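Local coordinates for protein glutaryl-CoA dehydrogenase (Mycobacterium smegmatis, PDB 3SF6) that is a flavoprotein of the acyl-CoA dehydrogenase family, built of helical and beta domains, that assembles from four chains and holds dihydroflavine-adenine dinucleotide, at residues Ala68-Leu71 with Gly72-Leu76; Glu33-Glu36 with Ile37-Thr40; Leu317-His320 with Leu321-Lys325; Pro367-Arg370 with His371-Leu375. One frame throughout, in Å; residues are numbered along the deposited sequence.

Interaction 1: Ala68-Leu71 with Gly72-Leu76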
loop_
_atom_site.group_PDB
_atom_site.type_symbol
_atom_site.label_atom_id
_atom_site.label_comp_id
_atom_site.label_asym_id
_atom_site.label_seq_id
_atom_site.Cartn_x
_atom_site.Cartn_y
_atom_site.Cartn_z
ATOM N N ALA A 68 -33.912 3.218 -21.435
ATOM C CA ALA A 68 -33.693 4.640 -21.692
ATOM C C ALA A 68 -35.008 5.414 -21.618
ATOM O O ALA A 68 -35.068 6.484 -21.017
ATOM C CB ALA A 68 -32.975 4.846 -23.050
ATOM N N VAL A 69 -36.072 4.867 -22.225
ATOM C CA VAL A 69 -37.372 5.514 -22.140
ATOM C C VAL A 69 -37.836 5.633 -20.694
ATOM O O VAL A 69 -38.321 6.677 -20.249
ATOM C CB VAL A 69 -38.431 4.794 -23.006
ATOM C CG1 VAL A 69 -39.855 5.331 -22.653
ATOM C CG2 VAL A 69 -38.105 5.011 -24.446
ATOM N N GLU A 70 -37.719 4.544 -19.947
ATOM C CA GLU A 70 -38.104 4.557 -18.542
ATOM C C GLU A 70 -37.372 5.648 -17.765
ATOM O O GLU A 70 -37.975 6.400 -16.983
ATOM C CB GLU A 70 -37.838 3.159 -17.921
ATOM C CG GLU A 70 -38.315 2.999 -16.507
ATOM C CD GLU A 70 -38.219 1.540 -15.998
ATOM O OE1 GLU A 70 -37.594 0.713 -16.678
ATOM O OE2 GLU A 70 -38.766 1.227 -14.907
ATOM N N LEU A 71 -36.052 5.685 -17.921
ATOM C CA LEU A 71 -35.233 6.642 -17.185
ATOM C C LEU A 71 -35.520 8.084 -17.628
ATOM O O LEU A 71 -35.625 8.990 -16.805
ATOM C CB LEU A 71 -33.747 6.330 -17.380
ATOM C CG LEU A 71 -33.304 4.986 -16.816
ATOM C CD1 LEU A 71 -31.839 4.668 -17.205
ATOM C CD2 LEU A 71 -33.525 4.959 -15.281
ATOM N N GLY A 72 -35.683 8.279 -18.933
ATOM C CA GLY A 72 -35.979 9.611 -19.457
ATOM C C GLY A 72 -37.304 10.132 -18.960
ATOM O O GLY A 72 -37.413 11.296 -18.561
ATOM N N GLU A 73 -38.330 9.270 -19.003
ATOM C CA GLU A 73 -39.646 9.670 -18.548
ATOM C C GLU A 73 -39.666 9.936 -17.045
ATOM O O GLU A 73 -40.487 10.703 -16.578
ATOM C CB GLU A 73 -40.696 8.680 -19.044
ATOM C CG GLU A 73 -40.770 8.785 -20.615
ATOM C CD GLU A 73 -41.943 8.024 -21.242
ATOM O OE1 GLU A 73 -42.558 7.172 -20.578
ATOM O OE2 GLU A 73 -42.190 8.246 -22.444
ATOM N N LEU A 74 -38.708 9.355 -16.318
ATOM C CA LEU A 74 -38.503 9.620 -14.886
ATOM C C LEU A 74 -37.668 10.872 -14.607
ATOM O O LEU A 74 -37.463 11.251 -13.430
ATOM C CB LEU A 74 -37.881 8.387 -14.180
ATOM C CG LEU A 74 -38.886 7.231 -13.943
ATOM C CD1 LEU A 74 -38.193 5.927 -13.650
ATOM C CD2 LEU A 74 -39.882 7.578 -12.822
ATOM N N GLY A 75 -37.153 11.511 -15.653
ATOM C CA GLY A 75 -36.411 12.776 -15.490
ATOM C C GLY A 75 -34.910 12.604 -15.261
ATOM O O GLY A 75 -34.192 13.571 -14.918
ATOM N N LEU A 76 -34.424 11.407 -15.555
ATOM C CA LEU A 76 -33.048 11.016 -15.202
ATOM C C LEU A 76 -32.022 11.133 -16.335
ATOM O O LEU A 76 -30.863 10.758 -16.143
ATOM C CB LEU A 76 -33.043 9.620 -14.588
ATOM C CG LEU A 76 -33.950 9.433 -13.379
ATOM C CD1 LEU A 76 -33.856 7.971 -12.881
ATOM C CD2 LEU A 76 -33.672 10.445 -12.242
#
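Leu76 folds back over Leu71 where helix 64-73 runs out. From the base outward, CB of Leu76 rests on the carbonyl oxygen of Leu71 at 3.5 Å, CG lies a little farther from that same oxygen, and CD1 meets Leu71 CD2 at 3.9 Å. The two leucine side chains run at about a right angle to each other, and they meet through one methyl of each. With CG of Leu76 beside its own backbone N (chi1 -55°), the branch is carried toward helix 32-49, where Val41 and Val44 complete an apolar patch that suits leucine. Leu71 O accepts the N-H of Leu76 at 3.0 Å, and a weak, strongly bent bond from Leu74 N reaches the same oxygen. Together with the bond from Gly75 N to Gly72 O, the Leu76 bond makes a Schellman motif, the C-terminal cap in which the chain turns with a positive phi. Here that phi belongs to Gly75 (89°), which, having no CB, takes it without strain. One turn earlier, Gly72 N bonds closely to Ala68 O at 2.8 Å, with no side chain on the glycine to interfere. Val69 and Glu73 run side by side, with CG1 of Val69 3.7 Å from the carboxylate carbon CD of Glu73, while both also touch His143. Glu70 and Leu74 pair likewise, CG of Glu70 lying 4.1 Å from Leu74 CD1.

Interaction 2: Glu33-Glu36 with Ile37-Thr40. With EDO (1,2-ethanediol), chain O; SO4 (sulfate ion), chain S.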
loop_
_atom_site.group_PDB
_atom_site.type_symbol
_atom_site.label_atom_id
_atom_site.label_comp_id
_atom_site.label_asym_id
_atom_site.label_seq_id
_atom_site.Cartn_x
_atom_site.Cartn_y
_atom_site.Cartn_z
ATOM N N GLU A 33 -33.880 19.455 -0.443
ATOM C CA GLU A 33 -34.056 19.291 -1.889
ATOM C C GLU A 33 -33.123 18.238 -2.450
ATOM O O GLU A 33 -33.485 17.455 -3.324
ATOM C CB GLU A 33 -33.820 20.626 -2.614
ATOM C CG GLU A 33 -34.891 21.677 -2.340
ATOM C CD GLU A 33 -34.736 22.481 -1.047
ATOM O OE1 GLU A 33 -33.795 22.283 -0.220
ATOM O OE2 GLU A 33 -35.611 23.390 -0.866
ATOM N N GLU A 34 -31.874 18.275 -2.015
ATOM C CA GLU A 34 -30.866 17.308 -2.421
ATOM C C GLU A 34 -31.197 15.889 -1.934
ATOM O O GLU A 34 -31.120 14.940 -2.692
ATOM C CB GLU A 34 -29.506 17.726 -1.901
ATOM C CG GLU A 34 -28.947 18.969 -2.581
ATOM C CD GLU A 34 -27.835 19.673 -1.839
ATOM O OE1 GLU A 34 -27.422 19.264 -0.715
ATOM O OE2 GLU A 34 -27.371 20.695 -2.403
ATOM N N ARG A 35 -31.598 15.771 -0.672
ATOM C CA ARG A 35 -31.976 14.497 -0.115
ATOM C C ARG A 35 -33.207 13.922 -0.842
ATOM O O ARG A 35 -33.295 12.707 -1.085
ATOM C CB ARG A 35 -32.213 14.576 1.404
ATOM C CG ARG A 35 -30.963 14.875 2.235
ATOM C CD ARG A 35 -31.193 14.694 3.711
ATOM N NE ARG A 35 -32.274 15.535 4.217
ATOM C CZ ARG A 35 -32.179 16.793 4.626
ATOM N NH1 ARG A 35 -30.989 17.414 4.693
ATOM N NH2 ARG A 35 -33.280 17.425 4.997
ATOM N N GLU A 36 -34.178 14.770 -1.176
ATOM C CA GLU A 36 -35.341 14.314 -1.932
ATOM C C GLU A 36 -34.981 13.726 -3.297
ATOM O O GLU A 36 -35.439 12.647 -3.671
ATOM C CB GLU A 36 -36.343 15.450 -2.118
ATOM C CG GLU A 36 -37.582 15.061 -2.857
ATOM C CD GLU A 36 -38.685 16.084 -2.896
ATOM O OE1 GLU A 36 -38.758 16.996 -2.057
ATOM O OE2 GLU A 36 -39.522 15.922 -3.811
ATOM N N ILE A 37 -34.097 14.389 -4.033
ATOM C CA ILE A 37 -33.680 13.886 -5.340
ATOM C C ILE A 37 -32.952 12.545 -5.169
ATOM O O ILE A 37 -33.222 11.553 -5.873
ATOM C CB ILE A 37 -32.831 14.947 -6.097
ATOM C CG1 ILE A 37 -33.735 16.042 -6.671
ATOM C CG2 ILE A 37 -31.995 14.289 -7.219
ATOM C CD1 ILE A 37 -33.009 17.298 -7.088
ATOM N N ARG A 38 -32.039 12.503 -4.197
ATOM C CA ARG A 38 -31.310 11.295 -3.885
ATOM C C ARG A 38 -32.267 10.128 -3.585
ATOM O O ARG A 38 -32.136 9.035 -4.118
ATOM C CB ARG A 38 -30.394 11.610 -2.692
ATOM C CG ARG A 38 -29.477 10.567 -2.262
ATOM C CD ARG A 38 -29.936 9.701 -1.151
ATOM N NE ARG A 38 -30.524 10.279 0.069
ATOM C CZ ARG A 38 -29.915 10.646 1.204
ATOM N NH1 ARG A 38 -28.581 10.650 1.371
ATOM N NH2 ARG A 38 -30.676 11.039 2.225
ATOM N N ASP A 39 -33.254 10.386 -2.742
ATOM C CA ASP A 39 -34.207 9.381 -2.319
ATOM C C ASP A 39 -35.049 8.892 -3.487
ATOM O O ASP A 39 -35.388 7.676 -3.605
ATOM C CB ASP A 39 -35.116 9.970 -1.224
ATOM C CG ASP A 39 -34.404 10.185 0.106
ATOM O OD1 ASP A 39 -33.272 9.686 0.282
ATOM O OD2 ASP A 39 -34.989 10.906 0.955
ATOM N N THR A 40 -35.428 9.834 -4.345
ATOM C CA THR A 40 -36.231 9.508 -5.542
ATOM C C THR A 40 -35.466 8.565 -6.483
ATOM O O THR A 40 -36.004 7.562 -6.970
ATOM C CB THR A 40 -36.640 10.796 -6.302
ATOM O OG1 THR A 40 -37.494 11.582 -5.462
ATOM C CG2 THR A 40 -37.413 10.442 -7.566
HETATM C C1 EDO O . -24.491 8.652 0.001
HETATM O O1 EDO O . -25.173 7.581 0.576
HETATM C C2 EDO O . -25.334 9.937 0.183
HETATM O O2 EDO O . -26.543 9.890 -0.577
HETATM S S SO4 S . -32.439 21.630 5.089
HETATM O O1 SO4 S . -31.795 22.696 5.873
HETATM O O2 SO4 S . -32.629 21.963 3.665
HETATM O O3 SO4 S . -33.833 21.794 5.603
HETATM O O4 SO4 S . -31.867 20.280 5.467
HETATM O O HOH W 1 -39.191 13.578 -5.937
#
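Ile37 N, Arg38 N, Asp39 N and Thr40 N donate to the carbonyls of Glu33, Glu34, Arg35 and Glu36, the regular spacing of an alpha helix. Glu36 O takes a second bond, from Thr40 OG1 at 2.9 Å, and the two donors reach it from opposite faces of its plane, the hydroxyl well above it. Threonine can do this because OG1 lies beside its own backbone N (chi1 -64°), turned back toward the preceding turn. A water donates to that hydroxyl and to Glu36 OE2, bridging the two side chains.

Among charged groups, Arg38 NE forms a salt bridge with the adjacent Asp39 OD1 at 2.8 Å, meeting the carboxylate from above its plane. Arg38 bends at chi2 and chi3, which brings its guanidinium across Arg35: NH2 lies 3.8 Å from Arg35 CG, and the backbone CA of Arg35 sits over one guanidinium face. Arg38 NH1 gives a nearly straight bond (169°) to O2 of a 1,2-ethanediol, while NH2 also binds Asn27. Arg35 turns its edge to a sulfate, NH1 and NH2 both donating to O4; both small molecules probably come from the crystallisation liquor. Glu34, buried, is paired through OE2 with Arg323.

Ile37 supplies the apolar packing, on Met89 and Ala93; its CG1 also runs alongside Glu33 O. This is a surface helix of the N-terminal helical domain of the acyl-CoA dehydrogenase fold, whose inward side carries Glu34, Ile37 and Arg38 against helix 91-104.

Interaction 3: Leu317-His320 with Leu321-Lys325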
loop_
_atom_site.group_PDB
_atom_site.type_symbol
_atom_site.label_atom_id
_atom_site.label_comp_id
_atom_site.label_asym_id
_atom_site.label_seq_id
_atom_site.Cartn_x
_atom_site.Cartn_y
_atom_site.Cartn_z
ATOM N N LEU A 317 -14.901 14.709 -0.425
ATOM C CA LEU A 317 -14.233 15.293 -1.616
ATOM C C LEU A 317 -15.225 15.559 -2.716
ATOM O O LEU A 317 -15.227 16.643 -3.314
ATOM C CB LEU A 317 -13.157 14.346 -2.113
ATOM C CG LEU A 317 -12.354 14.781 -3.323
ATOM C CD1 LEU A 317 -11.613 16.119 -3.120
ATOM C CD2 LEU A 317 -11.301 13.694 -3.677
ATOM N N ALA A 318 -16.058 14.577 -3.016
ATOM C CA ALA A 318 -17.101 14.757 -4.046
ATOM C C ALA A 318 -18.035 15.944 -3.730
ATOM O O ALA A 318 -18.300 16.790 -4.580
ATOM C CB ALA A 318 -17.950 13.447 -4.176
ATOM N N LEU A 319 -18.510 15.989 -2.497
ATOM C CA LEU A 319 -19.408 17.076 -2.083
ATOM C C LEU A 319 -18.720 18.449 -2.212
ATOM O O LEU A 319 -19.318 19.423 -2.690
ATOM C CB LEU A 319 -19.879 16.850 -0.654
ATOM C CG LEU A 319 -20.943 17.833 -0.164
ATOM C CD1 LEU A 319 -22.179 17.885 -1.074
ATOM C CD2 LEU A 319 -21.344 17.417 1.310
ATOM N N HIS A 320 -17.489 18.535 -1.765
ATOM C CA HIS A 320 -16.703 19.757 -1.891
ATOM C C HIS A 320 -16.602 20.209 -3.350
ATOM O O HIS A 320 -16.833 21.363 -3.683
ATOM C CB HIS A 320 -15.295 19.516 -1.295
ATOM C CG HIS A 320 -14.392 20.689 -1.399
ATOM N ND1 HIS A 320 -14.612 21.829 -0.664
ATOM C CD2 HIS A 320 -13.240 20.887 -2.079
ATOM C CE1 HIS A 320 -13.642 22.704 -0.924
ATOM N NE2 HIS A 320 -12.799 22.156 -1.777
ATOM N N LEU A 321 -16.303 19.260 -4.226
ATOM C CA LEU A 321 -16.187 19.578 -5.650
ATOM C C LEU A 321 -17.541 20.012 -6.220
ATOM O O LEU A 321 -17.614 20.933 -7.037
ATOM C CB LEU A 321 -15.617 18.400 -6.440
ATOM C CG LEU A 321 -14.184 17.985 -6.120
ATOM C CD1 LEU A 321 -13.885 16.558 -6.716
ATOM C CD2 LEU A 321 -13.121 19.064 -6.556
ATOM N N GLY A 322 -18.612 19.334 -5.819
ATOM C CA GLY A 322 -19.936 19.732 -6.255
ATOM C C GLY A 322 -20.340 21.109 -5.776
ATOM O O GLY A 322 -20.923 21.893 -6.528
ATOM N N ARG A 323 -20.037 21.416 -4.515
ATOM C CA ARG A 323 -20.314 22.767 -4.008
ATOM C C ARG A 323 -19.519 23.804 -4.809
ATOM O O ARG A 323 -20.043 24.868 -5.106
ATOM C CB ARG A 323 -20.029 22.884 -2.518
ATOM C CG ARG A 323 -20.932 21.943 -1.659
ATOM C CD ARG A 323 -22.173 22.602 -1.222
ATOM N NE ARG A 323 -23.028 21.700 -0.423
ATOM C CZ ARG A 323 -24.239 21.253 -0.777
ATOM N NH1 ARG A 323 -24.825 21.636 -1.885
ATOM N NH2 ARG A 323 -24.890 20.419 0.046
ATOM N N GLN A 324 -18.264 23.500 -5.164
ATOM C CA GLN A 324 -17.468 24.413 -5.975
ATOM C C GLN A 324 -18.095 24.595 -7.361
ATOM O O GLN A 324 -18.162 25.712 -7.892
ATOM C CB GLN A 324 -16.023 23.918 -6.121
ATOM C CG GLN A 324 -15.171 24.009 -4.847
ATOM C CD GLN A 324 -13.760 23.437 -5.053
ATOM O OE1 GLN A 324 -13.562 22.321 -5.580
ATOM N NE2 GLN A 324 -12.775 24.193 -4.623
ATOM N N LYS A 325 -18.540 23.482 -7.942
ATOM C CA LYS A 325 -19.135 23.503 -9.278
ATOM C C LYS A 325 -20.386 24.389 -9.312
ATOM O O LYS A 325 -20.566 25.160 -10.260
ATOM C CB LYS A 325 -19.414 22.084 -9.758
ATOM C CG LYS A 325 -19.834 21.919 -11.249
ATOM C CD LYS A 325 -19.754 20.455 -11.691
ATOM C CE LYS A 325 -20.443 20.192 -13.067
ATOM N NZ LYS A 325 -19.716 20.762 -14.134
#
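Leu319 O receives the N-H of Arg323 at 2.8 Å, and the CG of that same arginine also presses on this oxygen at 3.2 Å. Beyond CG the arginine bends at chi2 (-91°) and runs alongside Leu319, laying one face of its guanidinium over the leucine methyl CD1, which is 3.9 Å from NH2. The methyl lies toward the rim of that face, while the N-H groups reach Glu34 and the carbonyl of Val29. An arginine suits the place because its flat end can cover an apolar neighbour while its N-H groups serve polar ones.

His320 and Gln324 meet one turn apart on another side of the helix. CG of Gln324 stands over one face of the imidazole, 4.3 Å above the plane, and the amide is inclined 35° to the ring. NE2 of His320 and NE2 of Gln324 are 3.5 Å apart; both turn to Ile24 O of the second subunit, by a hydrogen bond from the histidine and a weak one from the glutamine. Leu321 packs beside Leu317, CD1 lying 4.1 Å from Leu317 CG.

In the C-terminal helical domain of the acyl-CoA dehydrogenase fold, Ala318, with only a methyl, packs on Val266 and Leu270 of helix 252-286, consistent with a close approach there. Leu317 and Leu321 face helix 332-357, and Leu319 and Arg323 touch Val92 of helix 91-104.

Interaction 4: Pro367-Arg370 with His371-Leu375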
loop_
_atom_site.group_PDB
_atom_site.type_symbol
_atom_site.label_atom_id
_atom_site.label_comp_id
_atom_site.label_asym_id
_atom_site.label_seq_id
_atom_site.Cartn_x
_atom_site.Cartn_y
_atom_site.Cartn_z
ATOM N N PRO A 367 -23.467 -8.433 -4.647
ATOM C CA PRO A 367 -23.156 -7.543 -5.766
ATOM C C PRO A 367 -21.678 -7.202 -5.946
ATOM O O PRO A 367 -21.318 -6.461 -6.870
ATOM C CB PRO A 367 -23.975 -6.292 -5.404
ATOM C CG PRO A 367 -23.903 -6.247 -3.934
ATOM C CD PRO A 367 -24.077 -7.670 -3.524
ATOM N N VAL A 368 -20.825 -7.684 -5.031
ATOM C CA VAL A 368 -19.457 -7.189 -4.910
ATOM C C VAL A 368 -18.558 -7.469 -6.135
ATOM O O VAL A 368 -17.840 -6.579 -6.589
ATOM C CB VAL A 368 -18.834 -7.678 -3.577
ATOM C CG1 VAL A 368 -17.381 -7.223 -3.449
ATOM C CG2 VAL A 368 -19.710 -7.137 -2.379
ATOM N N MET A 369 -18.592 -8.704 -6.654
ATOM C CA MET A 369 -17.772 -9.016 -7.803
ATOM C C MET A 369 -18.231 -8.216 -9.025
ATOM O O MET A 369 -17.382 -7.785 -9.827
ATOM C CB MET A 369 -17.730 -10.520 -8.117
ATOM C CG MET A 369 -16.827 -11.262 -7.172
ATOM S SD MET A 369 -15.105 -10.829 -7.334
ATOM C CE MET A 369 -14.725 -11.178 -9.113
ATOM N N ARG A 370 -19.542 -8.040 -9.189
ATOM C CA ARG A 370 -20.058 -7.221 -10.320
ATOM C C ARG A 370 -19.523 -5.786 -10.210
ATOM O O ARG A 370 -19.017 -5.225 -11.180
ATOM C CB ARG A 370 -21.582 -7.247 -10.320
ATOM C CG ARG A 370 -22.199 -6.346 -11.382
ATOM C CD ARG A 370 -23.666 -6.630 -11.606
ATOM N NE ARG A 370 -24.411 -6.709 -10.356
ATOM C CZ ARG A 370 -24.802 -5.642 -9.654
ATOM N NH1 ARG A 370 -25.450 -5.810 -8.504
ATOM N NH2 ARG A 370 -24.570 -4.389 -10.085
ATOM N N HIS A 371 -19.658 -5.197 -9.027
ATOM C CA HIS A 371 -19.115 -3.871 -8.786
ATOM C C HIS A 371 -17.607 -3.791 -9.048
ATOM O O HIS A 371 -17.158 -2.874 -9.750
ATOM C CB HIS A 371 -19.405 -3.354 -7.386
ATOM C CG HIS A 371 -20.810 -2.919 -7.178
ATOM N ND1 HIS A 371 -21.464 -2.009 -7.993
ATOM C CD2 HIS A 371 -21.680 -3.255 -6.200
ATOM C CE1 HIS A 371 -22.680 -1.806 -7.514
ATOM N NE2 HIS A 371 -22.838 -2.542 -6.420
ATOM N N ALA A 372 -16.836 -4.739 -8.525
ATOM C CA ALA A 372 -15.385 -4.714 -8.684
ATOM C C ALA A 372 -15.015 -4.826 -10.177
ATOM O O ALA A 372 -14.170 -4.079 -10.656
ATOM C CB ALA A 372 -14.727 -5.842 -7.869
ATOM N N ASN A 373 -15.671 -5.734 -10.915
ATOM C CA ASN A 373 -15.366 -5.885 -12.318
ATOM C C ASN A 373 -15.799 -4.653 -13.129
ATOM O O ASN A 373 -15.026 -4.163 -13.964
ATOM C CB ASN A 373 -16.027 -7.143 -12.884
ATOM C CG ASN A 373 -15.287 -8.444 -12.493
ATOM O OD1 ASN A 373 -14.241 -8.436 -11.804
ATOM N ND2 ASN A 373 -15.803 -9.548 -12.989
ATOM N N ASN A 374 -16.989 -4.125 -12.845
ATOM C CA ASN A 374 -17.445 -2.881 -13.472
ATOM C C ASN A 374 -16.450 -1.746 -13.271
ATOM O O ASN A 374 -16.164 -0.995 -14.204
ATOM C CB ASN A 374 -18.792 -2.423 -12.910
ATOM C CG ASN A 374 -19.972 -3.181 -13.463
ATOM O OD1 ASN A 374 -19.912 -3.783 -14.539
ATOM N ND2 ASN A 374 -21.101 -3.138 -12.713
ATOM N N LEU A 375 -15.929 -1.621 -12.065
ATOM C CA LEU A 375 -15.044 -0.512 -11.758
ATOM C C LEU A 375 -13.744 -0.561 -12.513
ATOM O O LEU A 375 -13.096 0.470 -12.662
ATOM C CB LEU A 375 -14.839 -0.400 -10.256
ATOM C CG LEU A 375 -16.020 0.177 -9.489
ATOM C CD1 LEU A 375 -15.881 -0.099 -7.983
ATOM C CD2 LEU A 375 -16.189 1.709 -9.720
#
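Over one face of the His371 imidazole stands Arg370 NH2, 4.1 Å from CE1; the ring also touches Pro367, whose CB lies 3.9 Å from His371 CD2. The guanidinium and ring planes are inclined by 55°, which makes this no parallel stack; NH2 also has a salt bridge to Asp105 and a bond to the carbonyl of Gly104. His371 NE2 is hydrogen-bonded to Asp275, which fixes the ring's rotation.

Having CG opposite its backbone N (chi1 176°) places Arg370 beside Asn374, with CG 3.6 Å from ND2; the bend at chi3 then turns the guanidinium over the His371 ring. The Asn374 amide is turned about 60° from the guanidinium plane, yet ND2 donates to the same Asp105 OD1 that Arg370 grips, and one carboxylate oxygen ties both side chains together. Asn374 OD1 accepts from Leu224 N, making full use of an amide that can give and take.

Pro367 O takes the His371 N-H at 3.0 Å. A proline fits at a helix start, where no earlier carbonyl needs its missing N-H.

In this C-terminal helical domain of the acyl-CoA dehydrogenase fold, Met369 and Asn373 pack on their counterparts in the third subunit. Helix 368-380 packs against helix 252-286 through Pro367 and His371 and against helix 332-357 through Val368 and Ala372, while Arg370 and Asn374 lean on Tyr57 of helix 53-59.

Overall arrangement
From the N terminus the order is interaction 2, 1, 3 and then 4. Each joins adjoining turns of one helix or a helix end, so none closes a long loop, and along the chain they follow in series without nesting or crossing. Interactions 2 and 1 belong to the N-terminal helical domain, on helices 32-49 and 64-73, with centres about 16 Å apart; interactions 3 and 4 belong to the C-terminal helical domain, with centres about 26 Å apart. Interactions 2 and 3 touch directly, through the salt bridge between Glu34 OE2 and Arg323 NH1 (2.8 Å), which ties the two helical domains together. Interactions 3 and 4 also meet neighbouring subunits, the second and third respectively.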